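Local coordinates for protein N-(5'-phosphoribosyl)anthranilate isomerase (Pyrococcus furiosus, PDB 4AAJ) that catalyses the isomerisation of N-(5-phospho-beta-D-ribosyl)anthranilate to 1-(2-carboxyphenylamino)-1-deoxy-D-ribulose 5-phosphate, the third step from chorismate to tryptophan, at residues 24-29 / 73-78; 46-51 / 59-64; 86-91 / 114-119; 105-110 / 118-123; 109-114 / 144-149. All blocks are in the same frame, centred on the assembly; numbering follows the deposited sequence.

Interaction 1: residues 24-29 / 73-78; sequences KICGIK and FLVSTM
Inside the closed (βα)8 barrel, Lys24 and Cys26 on or just beyond strand 22-25 meet Phe73 and Val75 of strand 72-76. These strands are not neighbours, since strand 43-47 lies between them, so the meeting is one of side chains across the barrel interior. Lys24 and Cys26, like Phe73 and Val75, are two residues apart, the spacing that puts strand side chains on one face, and Cys26 keeps to it just past its strand. Lys24 sends CG anti to its own N (chi1 177°) and stays extended as far as CE, which lies 3.8 Å from Phe73 CD1 and 3.9 Å from Phe73 CB. A long methylene chain suits this place: it packs obliquely against the aromatic ring while carrying NZ onward to a salt bridge with Asp200 and a hydrogen bond with Gln97, so the buried charge is answered. Cys26 and Val75 meet nearer the C-terminal mouth, where this fold houses its active sites. There Cys26 SG rests 4.0 Å from Val75 CG2.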
# COMPACT_ATOMS: atom_id res chain seq x y z
N LYS A 24 5.17 5.34 0.56
CA LYS A 24 5.02 4.46 -0.60
C LYS A 24 4.24 5.21 -1.68
O LYS A 24 3.18 5.78 -1.41
CB LYS A 24 4.29 3.18 -0.20
CG LYS A 24 4.01 2.23 -1.37
CD LYS A 24 3.48 0.90 -0.87
CE LYS A 24 2.85 0.10 -2.00
NZ LYS A 24 1.46 0.56 -2.28
N ILE A 25 4.77 5.23 -2.89
CA ILE A 25 4.04 5.83 -4.02
C ILE A 25 3.49 4.69 -4.86
O ILE A 25 4.25 3.96 -5.47
CB ILE A 25 4.93 6.72 -4.91
CG1 ILE A 25 5.74 7.73 -4.08
CG2 ILE A 25 4.09 7.38 -6.00
CD1 ILE A 25 4.93 8.67 -3.22
N CYS A 26 2.17 4.55 -4.89
CA CYS A 26 1.54 3.35 -5.45
C CYS A 26 1.03 3.56 -6.87
O CYS A 26 0.77 4.69 -7.29
CB CYS A 26 0.36 2.91 -4.56
SG CYS A 26 -0.09 1.19 -4.89
N GLY A 27 0.90 2.46 -7.60
CA GLY A 27 0.23 2.45 -8.90
C GLY A 27 1.02 3.08 -10.03
O GLY A 27 0.48 3.89 -10.78
N ILE A 28 2.29 2.72 -10.13
CA ILE A 28 3.08 3.15 -11.31
C ILE A 28 2.90 2.19 -12.48
O ILE A 28 2.65 0.98 -12.29
CB ILE A 28 4.58 3.39 -10.97
CG1 ILE A 28 5.26 2.09 -10.52
CG2 ILE A 28 4.73 4.52 -9.95
CD1 ILE A 28 6.78 2.19 -10.45
N LYS A 29 3.03 2.72 -13.70
CA LYS A 29 2.73 1.95 -14.89
C LYS A 29 3.90 1.85 -15.88
O LYS A 29 3.80 1.13 -16.88
CB LYS A 29 1.51 2.52 -15.61
CG LYS A 29 0.24 2.53 -14.77
CD LYS A 29 -0.96 3.02 -15.56
CE LYS A 29 -1.48 1.94 -16.49
NZ LYS A 29 -2.83 2.29 -17.00
N PHE A 73 5.82 -3.37 -4.59
CA PHE A 73 4.73 -4.24 -4.18
C PHE A 73 3.92 -4.66 -5.40
O PHE A 73 3.53 -3.83 -6.20
CB PHE A 73 3.86 -3.51 -3.16
CG PHE A 73 4.45 -3.50 -1.77
CD1 PHE A 73 5.43 -2.58 -1.41
CD2 PHE A 73 4.04 -4.45 -0.84
CE1 PHE A 73 6.00 -2.60 -0.13
CE2 PHE A 73 4.59 -4.48 0.45
CZ PHE A 73 5.58 -3.56 0.79
N LEU A 74 3.68 -5.96 -5.53
CA LEU A 74 2.70 -6.47 -6.50
C LEU A 74 1.32 -6.34 -5.85
O LEU A 74 1.02 -7.03 -4.87
CB LEU A 74 3.02 -7.92 -6.82
CG LEU A 74 2.27 -8.59 -7.98
CD1 LEU A 74 2.76 -7.98 -9.28
CD2 LEU A 74 2.51 -10.10 -7.93
N VAL A 75 0.50 -5.42 -6.36
CA VAL A 75 -0.75 -5.00 -5.71
C VAL A 75 -1.89 -5.63 -6.49
O VAL A 75 -1.95 -5.48 -7.70
CB VAL A 75 -0.92 -3.47 -5.76
CG1 VAL A 75 -2.20 -3.03 -5.06
CG2 VAL A 75 0.29 -2.76 -5.16
N SER A 76 -2.79 -6.33 -5.81
CA SER A 76 -3.89 -6.96 -6.52
C SER A 76 -5.10 -7.23 -5.62
O SER A 76 -4.97 -7.34 -4.39
CB SER A 76 -3.42 -8.27 -7.13
OG SER A 76 -4.40 -8.82 -8.01
N THR A 77 -6.26 -7.35 -6.26
CA THR A 77 -7.48 -7.76 -5.58
C THR A 77 -7.71 -9.27 -5.71
O THR A 77 -8.74 -9.78 -5.28
CB THR A 77 -8.70 -7.00 -6.14
OG1 THR A 77 -8.75 -7.20 -7.56
CG2 THR A 77 -8.58 -5.51 -5.85
N MET A 78 -6.75 -9.98 -6.30
CA MET A 78 -6.86 -11.45 -6.38
C MET A 78 -7.12 -12.05 -5.01
O MET A 78 -6.58 -11.59 -4.00
CB MET A 78 -5.58 -12.06 -6.93
CG MET A 78 -5.36 -11.83 -8.41
SD MET A 78 -3.82 -12.59 -8.94
CE MET A 78 -2.60 -11.57 -8.11

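Interaction 2: residues 46-51 / 59-64; sequences VVVNSN and EKAREI. With SO4 (sulfate ion), chain D.
Val46 CG1 fits against the flank of Ile64, 3.7 Å from both its CG2 and its CD1. The rotation of Val46 (chi1 -69°) divides its branches: CG1, anti to the carbonyl carbon, serves Ile64, while CG2 lies 4.0 Å from Ala61 CB. Val48, turned nearly the same way (chi1 -59°), brings its CG1 to 4.0 Å from that methyl too, so Ala61 is shared by two valines. A small residue here lets the helix come close to the strand, and beta-branched valine suits an extended backbone.

Lys60 is bent at chi2 and chi3, which carries NZ round to Glu63, whose OE1 it meets at 3.0 Å on the syn side, somewhat out of the carboxylate plane, in a salt bridge. The same nitrogen gives a 2.7 Å hydrogen bond to O1 of a sulfate, probably from the crystallisation liquor, which Leu31 N and Glu32 N also bind. A helix with one apolar face laid on its preceding strand is the arrangement of a β-α-β unit, here strand 43-47, helix 58-67 and strand 72-76.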
# COMPACT_ATOMS: atom_id res chain seq x y z
N VAL A 46 2.92 -1.87 -8.18
CA VAL A 46 2.35 -2.08 -9.52
C VAL A 46 1.06 -2.88 -9.35
O VAL A 46 1.03 -3.86 -8.61
CB VAL A 46 3.31 -2.77 -10.51
CG1 VAL A 46 4.48 -1.84 -10.87
CG2 VAL A 46 3.82 -4.12 -10.00
N VAL A 47 0.01 -2.44 -10.04
CA VAL A 47 -1.31 -3.08 -9.93
C VAL A 47 -1.45 -4.11 -11.05
O VAL A 47 -1.24 -3.79 -12.23
CB VAL A 47 -2.47 -2.05 -10.00
CG1 VAL A 47 -3.84 -2.73 -9.99
CG2 VAL A 47 -2.35 -1.02 -8.87
N VAL A 48 -1.76 -5.35 -10.68
CA VAL A 48 -2.00 -6.42 -11.66
C VAL A 48 -3.31 -7.13 -11.34
O VAL A 48 -3.73 -7.17 -10.19
CB VAL A 48 -0.87 -7.49 -11.75
CG1 VAL A 48 0.44 -6.85 -12.12
CG2 VAL A 48 -0.76 -8.36 -10.49
N ASN A 49 -3.94 -7.70 -12.38
CA ASN A 49 -5.09 -8.59 -12.19
C ASN A 49 -6.15 -8.00 -11.26
O ASN A 49 -6.69 -8.69 -10.39
CB ASN A 49 -4.65 -9.98 -11.74
CG ASN A 49 -3.76 -10.65 -12.76
OD1 ASN A 49 -3.67 -10.19 -13.91
ND2 ASN A 49 -3.07 -11.70 -12.35
N SER A 50 -6.43 -6.72 -11.48
CA SER A 50 -7.43 -5.98 -10.72
C SER A 50 -8.21 -5.07 -11.63
O SER A 50 -7.67 -4.55 -12.60
CB SER A 50 -6.78 -5.11 -9.65
OG SER A 50 -5.87 -5.86 -8.87
N ASN A 51 -9.48 -4.84 -11.28
CA ASN A 51 -10.30 -3.86 -12.00
C ASN A 51 -9.90 -2.43 -11.64
O ASN A 51 -10.54 -1.76 -10.83
CB ASN A 51 -11.78 -4.12 -11.73
CG ASN A 51 -12.68 -3.47 -12.76
OD1 ASN A 51 -12.24 -3.08 -13.85
ND2 ASN A 51 -13.96 -3.33 -12.42
N GLU A 59 4.31 -8.62 -18.01
CA GLU A 59 5.63 -8.23 -18.56
C GLU A 59 6.08 -6.85 -18.07
O GLU A 59 7.25 -6.66 -17.72
CB GLU A 59 5.62 -8.28 -20.11
CG GLU A 59 6.80 -7.56 -20.78
CD GLU A 59 8.16 -8.13 -20.39
OE1 GLU A 59 8.28 -9.35 -20.18
OE2 GLU A 59 9.13 -7.33 -20.31
N LYS A 60 5.16 -5.89 -18.01
CA LYS A 60 5.48 -4.56 -17.54
C LYS A 60 5.80 -4.58 -16.04
O LYS A 60 6.75 -3.92 -15.59
CB LYS A 60 4.37 -3.57 -17.87
CG LYS A 60 4.68 -2.11 -17.56
CD LYS A 60 5.99 -1.61 -18.17
CE LYS A 60 5.86 -1.30 -19.65
NZ LYS A 60 7.13 -0.71 -20.19
N ALA A 61 5.03 -5.35 -15.28
CA ALA A 61 5.32 -5.56 -13.85
C ALA A 61 6.73 -6.14 -13.66
O ALA A 61 7.50 -5.64 -12.85
CB ALA A 61 4.27 -6.47 -13.20
N ARG A 62 7.05 -7.19 -14.42
CA ARG A 62 8.37 -7.83 -14.41
C ARG A 62 9.49 -6.82 -14.65
O ARG A 62 10.50 -6.81 -13.91
CB ARG A 62 8.41 -8.89 -15.50
CG ARG A 62 9.23 -10.13 -15.22
CD ARG A 62 8.54 -11.36 -15.81
NE ARG A 62 8.09 -11.19 -17.20
CZ ARG A 62 7.04 -11.81 -17.75
NH1 ARG A 62 6.28 -12.63 -17.04
NH2 ARG A 62 6.72 -11.58 -19.02
N GLU A 63 9.31 -5.97 -15.66
CA GLU A 63 10.29 -4.91 -15.99
C GLU A 63 10.50 -3.92 -14.85
O GLU A 63 11.63 -3.50 -14.58
CB GLU A 63 9.85 -4.13 -17.21
CG GLU A 63 9.89 -4.92 -18.49
CD GLU A 63 9.32 -4.16 -19.67
OE1 GLU A 63 9.11 -2.93 -19.57
OE2 GLU A 63 9.08 -4.81 -20.70
N ILE A 64 9.41 -3.51 -14.21
CA ILE A 64 9.49 -2.52 -13.14
C ILE A 64 10.19 -3.15 -11.94
O ILE A 64 11.10 -2.52 -11.36
CB ILE A 64 8.11 -1.95 -12.78
CG1 ILE A 64 7.69 -0.91 -13.84
CG2 ILE A 64 8.12 -1.25 -11.43
CD1 ILE A 64 6.19 -0.72 -13.95
S SO4 D . 8.55 2.91 -20.10
O1 SO4 D . 8.34 1.60 -19.44
O2 SO4 D . 9.75 2.81 -20.97
O3 SO4 D . 8.78 4.00 -19.14
O4 SO4 D . 7.35 3.22 -20.92

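Interaction 3: residues 86-91 / 114-119; sequences MAIERT and FGVFVM
Apolar contacts come first: Ile88 CG2 is 4.1 Å from Phe114 CD1 and 4.0 Å from Val116 CG1. Ile88 and Val116 reach toward each other tip to tip, and Ile88 CD1 adds a second touch on Val116 CG1. With CG1 anti to the carbonyl carbon (chi1 -67°), CG2 of Ile88 is left anti to the backbone N, which lets this one methyl touch both the ring and the valine. Branched residues suit such a seam, since a short side chain can offer two methyls.

The contact belongs to the outer layer of the TIM barrel, where helix 81-91 lies against the end of helix 104-114 and the turn leading into strand 117-123. Gly115, with positive phi, is the first residue to leave that helix, and lacking a side chain it takes this conformation easily.

A carboxylate-ring contact lies on the more exposed side. The extended Glu89 crosses Phe114 at about a right angle, its OE2 lying in the ring plane at the edge, 3.5 Å from CZ, with the two planes 56° apart. Ring-edge hydrogens carry a slight positive charge and probably favour the oxygen there, while Glu89 CG packs 3.7 Å from Phe114 CE1.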
# COMPACT_ATOMS: atom_id res chain seq x y z
N MET A 86 1.01 -17.86 -8.99
CA MET A 86 1.37 -17.69 -10.38
C MET A 86 1.79 -16.27 -10.72
O MET A 86 2.70 -16.08 -11.50
CB MET A 86 0.24 -18.19 -11.29
CG MET A 86 0.01 -19.70 -11.21
SD MET A 86 1.50 -20.72 -11.10
CE MET A 86 2.25 -20.50 -12.72
N ALA A 87 1.14 -15.27 -10.13
CA ALA A 87 1.52 -13.88 -10.37
C ALA A 87 2.93 -13.59 -9.85
O ALA A 87 3.70 -12.89 -10.49
CB ALA A 87 0.51 -12.92 -9.75
N ILE A 88 3.24 -14.13 -8.67
CA ILE A 88 4.55 -13.95 -8.05
C ILE A 88 5.63 -14.58 -8.93
O ILE A 88 6.64 -13.93 -9.25
CB ILE A 88 4.56 -14.52 -6.61
CG1 ILE A 88 3.64 -13.71 -5.70
CG2 ILE A 88 5.98 -14.53 -6.02
CD1 ILE A 88 3.31 -14.40 -4.39
N GLU A 89 5.39 -15.82 -9.36
CA GLU A 89 6.32 -16.56 -10.22
C GLU A 89 6.57 -15.84 -11.54
O GLU A 89 7.71 -15.69 -11.99
CB GLU A 89 5.79 -17.97 -10.49
CG GLU A 89 5.96 -18.91 -9.31
CD GLU A 89 5.33 -20.27 -9.54
OE1 GLU A 89 5.02 -20.62 -10.71
OE2 GLU A 89 5.15 -21.01 -8.55
N ARG A 90 5.48 -15.37 -12.14
CA ARG A 90 5.55 -14.68 -13.41
C ARG A 90 6.21 -13.31 -13.32
O ARG A 90 6.76 -12.85 -14.30
CB ARG A 90 4.15 -14.61 -14.07
CG ARG A 90 3.60 -15.96 -14.52
CD ARG A 90 2.08 -15.95 -14.68
NE ARG A 90 1.53 -17.30 -14.88
CZ ARG A 90 0.25 -17.63 -14.67
NH1 ARG A 90 -0.61 -16.73 -14.23
NH2 ARG A 90 -0.16 -18.87 -14.87
N THR A 91 6.20 -12.66 -12.15
CA THR A 91 6.77 -11.31 -12.03
C THR A 91 8.10 -11.18 -11.27
O THR A 91 8.77 -10.16 -11.40
CB THR A 91 5.81 -10.33 -11.33
OG1 THR A 91 5.51 -10.82 -10.01
CG2 THR A 91 4.52 -10.13 -12.15
N PHE A 114 7.17 -18.76 -0.87
CA PHE A 114 7.81 -17.76 -1.72
C PHE A 114 8.71 -16.77 -0.98
O PHE A 114 9.49 -16.06 -1.60
CB PHE A 114 6.76 -17.01 -2.55
CG PHE A 114 6.05 -17.89 -3.54
CD1 PHE A 114 6.71 -18.33 -4.69
CD2 PHE A 114 4.75 -18.30 -3.32
CE1 PHE A 114 6.06 -19.15 -5.60
CE2 PHE A 114 4.09 -19.11 -4.22
CZ PHE A 114 4.75 -19.54 -5.37
N GLY A 115 8.59 -16.71 0.35
CA GLY A 115 9.36 -15.75 1.13
C GLY A 115 9.02 -14.30 0.84
O GLY A 115 9.83 -13.40 1.07
N VAL A 116 7.82 -14.06 0.31
CA VAL A 116 7.36 -12.70 0.04
C VAL A 116 7.00 -11.96 1.33
O VAL A 116 6.54 -12.56 2.30
CB VAL A 116 6.15 -12.64 -0.93
CG1 VAL A 116 6.57 -13.02 -2.34
CG2 VAL A 116 4.99 -13.51 -0.45
N PHE A 117 7.28 -10.66 1.33
CA PHE A 117 6.78 -9.75 2.36
C PHE A 117 5.34 -9.38 2.01
O PHE A 117 5.08 -8.96 0.89
CB PHE A 117 7.65 -8.50 2.37
CG PHE A 117 7.27 -7.47 3.40
CD1 PHE A 117 6.16 -6.64 3.21
CD2 PHE A 117 8.05 -7.29 4.54
CE1 PHE A 117 5.81 -5.68 4.15
CE2 PHE A 117 7.72 -6.32 5.48
CZ PHE A 117 6.60 -5.51 5.29
N VAL A 118 4.43 -9.55 2.95
CA VAL A 118 3.00 -9.36 2.68
C VAL A 118 2.41 -8.15 3.39
O VAL A 118 2.39 -8.08 4.64
CB VAL A 118 2.16 -10.60 3.05
CG1 VAL A 118 0.69 -10.36 2.71
CG2 VAL A 118 2.67 -11.84 2.33
N MET A 119 1.90 -7.21 2.60
CA MET A 119 1.12 -6.13 3.17
C MET A 119 -0.33 -6.42 2.86
O MET A 119 -0.68 -6.70 1.71
CB MET A 119 1.54 -4.77 2.62
CG MET A 119 0.71 -3.63 3.21
SD MET A 119 1.57 -2.04 3.24
CE MET A 119 1.88 -1.86 1.48

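Interaction 4: residues 105-110 / 118-123; sequences QTIDTL and VMKAFR
Ile107 spans two residues of the strand it covers, Val118 with one branch and Lys120 with the other. One turn of helix runs from Gln105 to Thr109. Gln105 O takes two bonds from Thr109, one from its N at 3.0 Å and one from its OG1 at 2.8 Å, which arrive from opposite faces of the carbonyl plane. Threonine suits this partly exposed flank because its hydroxyl can turn back to the helix backbone.

Ile107 itself faces the strand. With CG1 anti to the carbonyl carbon (chi1 -76°), its branches part: CG2 lies 4.0 Å from Val118 CG1, and CD1 runs on to meet Lys120 CD at 3.7 Å. The lysine passes nearly at right angles to the isoleucine, offering methylenes rather than charge. Its chain is extended until chi4 (85°) swings NZ, and the amino group forms a cation-pi contact with Tyr145, whose side chain also touches Ile107. Leu110, one turn on, also points toward the strand but packs on Ile96, Phe81 and Trp84.

Helix 104-114 thus lies over strand 117-123, which follows it in a β-α-β unit, with strand 95-98 and helix 81-91 beside it and strand 149-153 flanking Lys120 in the sheet.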
# COMPACT_ATOMS: atom_id res chain seq x y z
N GLN A 105 -4.82 -18.47 5.68
CA GLN A 105 -4.07 -19.66 5.26
C GLN A 105 -3.33 -19.45 3.94
O GLN A 105 -2.22 -19.95 3.75
CB GLN A 105 -4.99 -20.89 5.15
CG GLN A 105 -5.48 -21.42 6.48
CD GLN A 105 -6.63 -20.64 7.09
OE1 GLN A 105 -7.09 -19.63 6.53
NE2 GLN A 105 -7.11 -21.10 8.24
N THR A 106 -3.95 -18.71 3.03
CA THR A 106 -3.35 -18.36 1.76
C THR A 106 -2.16 -17.43 1.97
O THR A 106 -1.08 -17.64 1.42
CB THR A 106 -4.40 -17.68 0.85
OG1 THR A 106 -5.35 -18.66 0.41
CG2 THR A 106 -3.75 -17.03 -0.36
N ILE A 107 -2.37 -16.40 2.78
CA ILE A 107 -1.30 -15.45 3.07
C ILE A 107 -0.11 -16.16 3.73
O ILE A 107 1.04 -15.94 3.35
CB ILE A 107 -1.83 -14.28 3.93
CG1 ILE A 107 -2.65 -13.32 3.05
CG2 ILE A 107 -0.68 -13.58 4.65
CD1 ILE A 107 -3.49 -12.32 3.81
N ASP A 108 -0.40 -17.03 4.69
CA ASP A 108 0.66 -17.74 5.40
C ASP A 108 1.45 -18.65 4.47
O ASP A 108 2.69 -18.70 4.55
CB ASP A 108 0.10 -18.52 6.58
CG ASP A 108 1.17 -18.86 7.61
OD1 ASP A 108 2.03 -17.99 7.89
OD2 ASP A 108 1.15 -19.99 8.13
N THR A 109 0.76 -19.37 3.59
CA THR A 109 1.42 -20.28 2.65
C THR A 109 2.24 -19.55 1.58
O THR A 109 3.31 -20.01 1.19
CB THR A 109 0.42 -21.27 2.01
OG1 THR A 109 -0.34 -21.91 3.04
CG2 THR A 109 1.15 -22.33 1.19
N LEU A 110 1.75 -18.40 1.11
CA LEU A 110 2.53 -17.57 0.20
C LEU A 110 3.85 -17.10 0.83
O LEU A 110 4.88 -17.11 0.17
CB LEU A 110 1.73 -16.35 -0.31
CG LEU A 110 0.49 -16.63 -1.16
CD1 LEU A 110 -0.26 -15.33 -1.36
CD2 LEU A 110 0.85 -17.26 -2.49
N VAL A 118 4.43 -9.55 2.95
CA VAL A 118 3.00 -9.36 2.68
C VAL A 118 2.41 -8.15 3.39
O VAL A 118 2.39 -8.08 4.64
CB VAL A 118 2.16 -10.60 3.05
CG1 VAL A 118 0.69 -10.36 2.71
CG2 VAL A 118 2.67 -11.84 2.33
N MET A 119 1.90 -7.21 2.60
CA MET A 119 1.12 -6.13 3.17
C MET A 119 -0.33 -6.42 2.86
O MET A 119 -0.68 -6.70 1.71
CB MET A 119 1.54 -4.77 2.62
CG MET A 119 0.71 -3.63 3.21
SD MET A 119 1.57 -2.04 3.24
CE MET A 119 1.88 -1.86 1.48
N LYS A 120 -1.17 -6.43 3.89
CA LYS A 120 -2.60 -6.63 3.66
C LYS A 120 -3.37 -5.35 3.93
O LYS A 120 -3.11 -4.64 4.90
CB LYS A 120 -3.18 -7.81 4.48
CG LYS A 120 -4.70 -7.90 4.29
CD LYS A 120 -5.35 -9.20 4.71
CE LYS A 120 -6.85 -8.98 4.88
NZ LYS A 120 -7.63 -9.09 3.62
N ALA A 121 -4.33 -5.06 3.04
CA ALA A 121 -5.19 -3.89 3.12
C ALA A 121 -6.46 -4.17 3.90
O ALA A 121 -7.13 -5.18 3.67
CB ALA A 121 -5.54 -3.41 1.73
N PHE A 122 -6.80 -3.26 4.81
CA PHE A 122 -8.03 -3.34 5.57
C PHE A 122 -8.79 -2.03 5.40
O PHE A 122 -8.22 -0.94 5.51
CB PHE A 122 -7.74 -3.62 7.06
CG PHE A 122 -7.13 -4.98 7.32
CD1 PHE A 122 -5.74 -5.16 7.26
CD2 PHE A 122 -7.92 -6.07 7.65
CE1 PHE A 122 -5.17 -6.40 7.52
CE2 PHE A 122 -7.35 -7.32 7.91
CZ PHE A 122 -5.97 -7.48 7.84
N ARG A 123 -10.09 -2.14 5.13
CA ARG A 123 -10.93 -0.96 5.01
C ARG A 123 -11.27 -0.40 6.39
O ARG A 123 -11.65 -1.15 7.30
CB ARG A 123 -12.21 -1.27 4.20
CG ARG A 123 -13.26 -0.16 4.20
CD ARG A 123 -12.80 1.08 3.44
NE ARG A 123 -13.29 1.11 2.06
CZ ARG A 123 -12.76 1.85 1.09
NH1 ARG A 123 -11.70 2.63 1.34
NH2 ARG A 123 -13.28 1.81 -0.13

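Interaction 5: residues 109-114 / 144-149; sequences TLKKEF and RYNADM
At the N-terminal end of the barrel's strands, the loop leading from helix 131-144 into strand 149-153 is tied by Asp148 to Lys111 of helix 104-114. The bond is a salt bridge: Asp148 OD2 receives Lys111 NZ on its syn lone pair at 2.8 Å, and OD1 is also 2.8 Å from NZ, though there the hydrogen bond is weak. The amino group therefore sits between the two oxygens.

Lysine reaches this spot by a bend. Its chain leaves the helix extended, then turns at chi3 (58°) and chi4 (61°), which brings NZ round to the carboxylate while the methylenes brush the loop. CD passes 3.6 Å from the backbone O of Asn146, and CE lies 3.8 Å from Asn146 ND2, the two side chains crossing at about a right angle. That amide nitrogen also makes a weak hydrogen bond to Asp108 OD1, one turn back on the helix.

Asp148 OD2 accepts a second hydrogen bond, from the backbone N of Val118 at the start of the neighbouring strand. One short acid thus joins helix, loop and sheet, and the cation and the N-H that both meet OD2 would probably favour the ionised carboxylate at this protein surface.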
# COMPACT_ATOMS: atom_id res chain seq x y z
N THR A 109 0.76 -19.37 3.59
CA THR A 109 1.42 -20.28 2.65
C THR A 109 2.24 -19.55 1.58
O THR A 109 3.31 -20.01 1.19
CB THR A 109 0.42 -21.27 2.01
OG1 THR A 109 -0.34 -21.91 3.04
CG2 THR A 109 1.15 -22.33 1.19
N LEU A 110 1.75 -18.40 1.11
CA LEU A 110 2.53 -17.57 0.20
C LEU A 110 3.85 -17.10 0.83
O LEU A 110 4.88 -17.11 0.17
CB LEU A 110 1.73 -16.35 -0.31
CG LEU A 110 0.49 -16.63 -1.16
CD1 LEU A 110 -0.26 -15.33 -1.36
CD2 LEU A 110 0.85 -17.26 -2.49
N LYS A 111 3.81 -16.72 2.10
CA LYS A 111 5.03 -16.33 2.83
C LYS A 111 6.04 -17.46 2.90
O LYS A 111 7.22 -17.25 2.64
CB LYS A 111 4.70 -15.85 4.24
CG LYS A 111 4.08 -14.46 4.29
CD LYS A 111 3.63 -14.05 5.69
CE LYS A 111 4.76 -14.07 6.71
NZ LYS A 111 5.89 -13.15 6.41
N LYS A 112 5.58 -18.66 3.25
CA LYS A 112 6.48 -19.81 3.43
C LYS A 112 7.07 -20.27 2.11
O LYS A 112 8.29 -20.38 1.98
CB LYS A 112 5.77 -20.97 4.13
CG LYS A 112 5.17 -20.63 5.49
CD LYS A 112 6.18 -19.99 6.43
CE LYS A 112 5.50 -19.37 7.65
NZ LYS A 112 4.67 -20.35 8.40
N GLU A 113 6.21 -20.51 1.12
CA GLU A 113 6.64 -21.03 -0.17
C GLU A 113 7.50 -20.04 -0.95
O GLU A 113 8.46 -20.44 -1.61
CB GLU A 113 5.42 -21.46 -1.00
CG GLU A 113 5.75 -22.01 -2.38
CD GLU A 113 4.56 -22.68 -3.07
OE1 GLU A 113 3.45 -22.68 -2.49
OE2 GLU A 113 4.74 -23.19 -4.19
N PHE A 114 7.17 -18.76 -0.87
CA PHE A 114 7.81 -17.76 -1.72
C PHE A 114 8.71 -16.77 -0.98
O PHE A 114 9.49 -16.06 -1.60
CB PHE A 114 6.76 -17.01 -2.55
CG PHE A 114 6.05 -17.89 -3.54
CD1 PHE A 114 6.71 -18.33 -4.69
CD2 PHE A 114 4.75 -18.30 -3.32
CE1 PHE A 114 6.06 -19.15 -5.60
CE2 PHE A 114 4.09 -19.11 -4.22
CZ PHE A 114 4.75 -19.54 -5.37
N ARG A 144 -6.08 -11.96 12.95
CA ARG A 144 -6.50 -13.19 12.26
C ARG A 144 -5.58 -13.54 11.08
O ARG A 144 -5.31 -14.71 10.81
CB ARG A 144 -7.95 -13.04 11.80
CG ARG A 144 -8.55 -14.25 11.10
CD ARG A 144 -9.96 -13.95 10.63
NE ARG A 144 -10.30 -14.66 9.40
CZ ARG A 144 -11.35 -14.37 8.63
NH1 ARG A 144 -12.17 -13.37 8.95
NH2 ARG A 144 -11.58 -15.08 7.53
N TYR A 145 -5.10 -12.51 10.38
CA TYR A 145 -4.13 -12.70 9.30
C TYR A 145 -2.72 -12.55 9.88
O TYR A 145 -2.55 -11.96 10.94
CB TYR A 145 -4.37 -11.69 8.17
CG TYR A 145 -5.76 -11.79 7.56
CD1 TYR A 145 -6.86 -11.23 8.20
CD2 TYR A 145 -5.97 -12.45 6.36
CE1 TYR A 145 -8.13 -11.32 7.65
CE2 TYR A 145 -7.23 -12.54 5.80
CZ TYR A 145 -8.31 -11.98 6.45
OH TYR A 145 -9.57 -12.07 5.91
N ASN A 146 -1.73 -13.10 9.19
CA ASN A 146 -0.34 -13.01 9.64
C ASN A 146 0.46 -12.11 8.70
O ASN A 146 1.53 -12.48 8.21
CB ASN A 146 0.27 -14.42 9.75
CG ASN A 146 1.71 -14.40 10.24
OD1 ASN A 146 2.04 -13.72 11.20
ND2 ASN A 146 2.57 -15.16 9.56
N ALA A 147 -0.07 -10.91 8.45
CA ALA A 147 0.54 -9.99 7.49
C ALA A 147 1.75 -9.30 8.10
O ALA A 147 1.77 -8.99 9.29
CB ALA A 147 -0.48 -8.97 7.00
N ASP A 148 2.77 -9.07 7.27
CA ASP A 148 3.98 -8.35 7.67
C ASP A 148 3.76 -6.85 7.87
O ASP A 148 4.50 -6.20 8.61
CB ASP A 148 5.08 -8.56 6.64
CG ASP A 148 5.48 -10.02 6.52
OD1 ASP A 148 6.03 -10.56 7.51
OD2 ASP A 148 5.21 -10.64 5.47
N MET A 149 2.76 -6.29 7.19
CA MET A 149 2.41 -4.88 7.36
C MET A 149 0.93 -4.71 7.10
O MET A 149 0.35 -5.43 6.28
CB MET A 149 3.24 -3.99 6.41
CG MET A 149 3.00 -2.47 6.54
SD MET A 149 3.15 -1.79 8.22
CE MET A 149 4.90 -2.08 8.51

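In the fold
Interactions 1 to 4 all reach the one eight-stranded parallel barrel, and interaction 5 joins a helix of its outer layer to the loop before strand 149-153. Along the chain, interaction 2 is nested within the loop closed by interaction 1, their centres about 8 Å apart; interactions 3 to 5 follow. Interactions 3 and 4 share strand 117-123, interactions 4 and 5 share helix 104-114 with centres about 6 Å apart, and interactions 3 and 5 alternate in sequence. Arg62 of interaction 2 probably hydrogen-bonds to Arg90 O of interaction 3, linking successive outer helices. Phe73 touches Met119, joining interaction 1 to strand 117-123 within the interior; the strands, whose alternate residues face interior and helices, link the two layers of this single-chain hyperthermophilic enzyme.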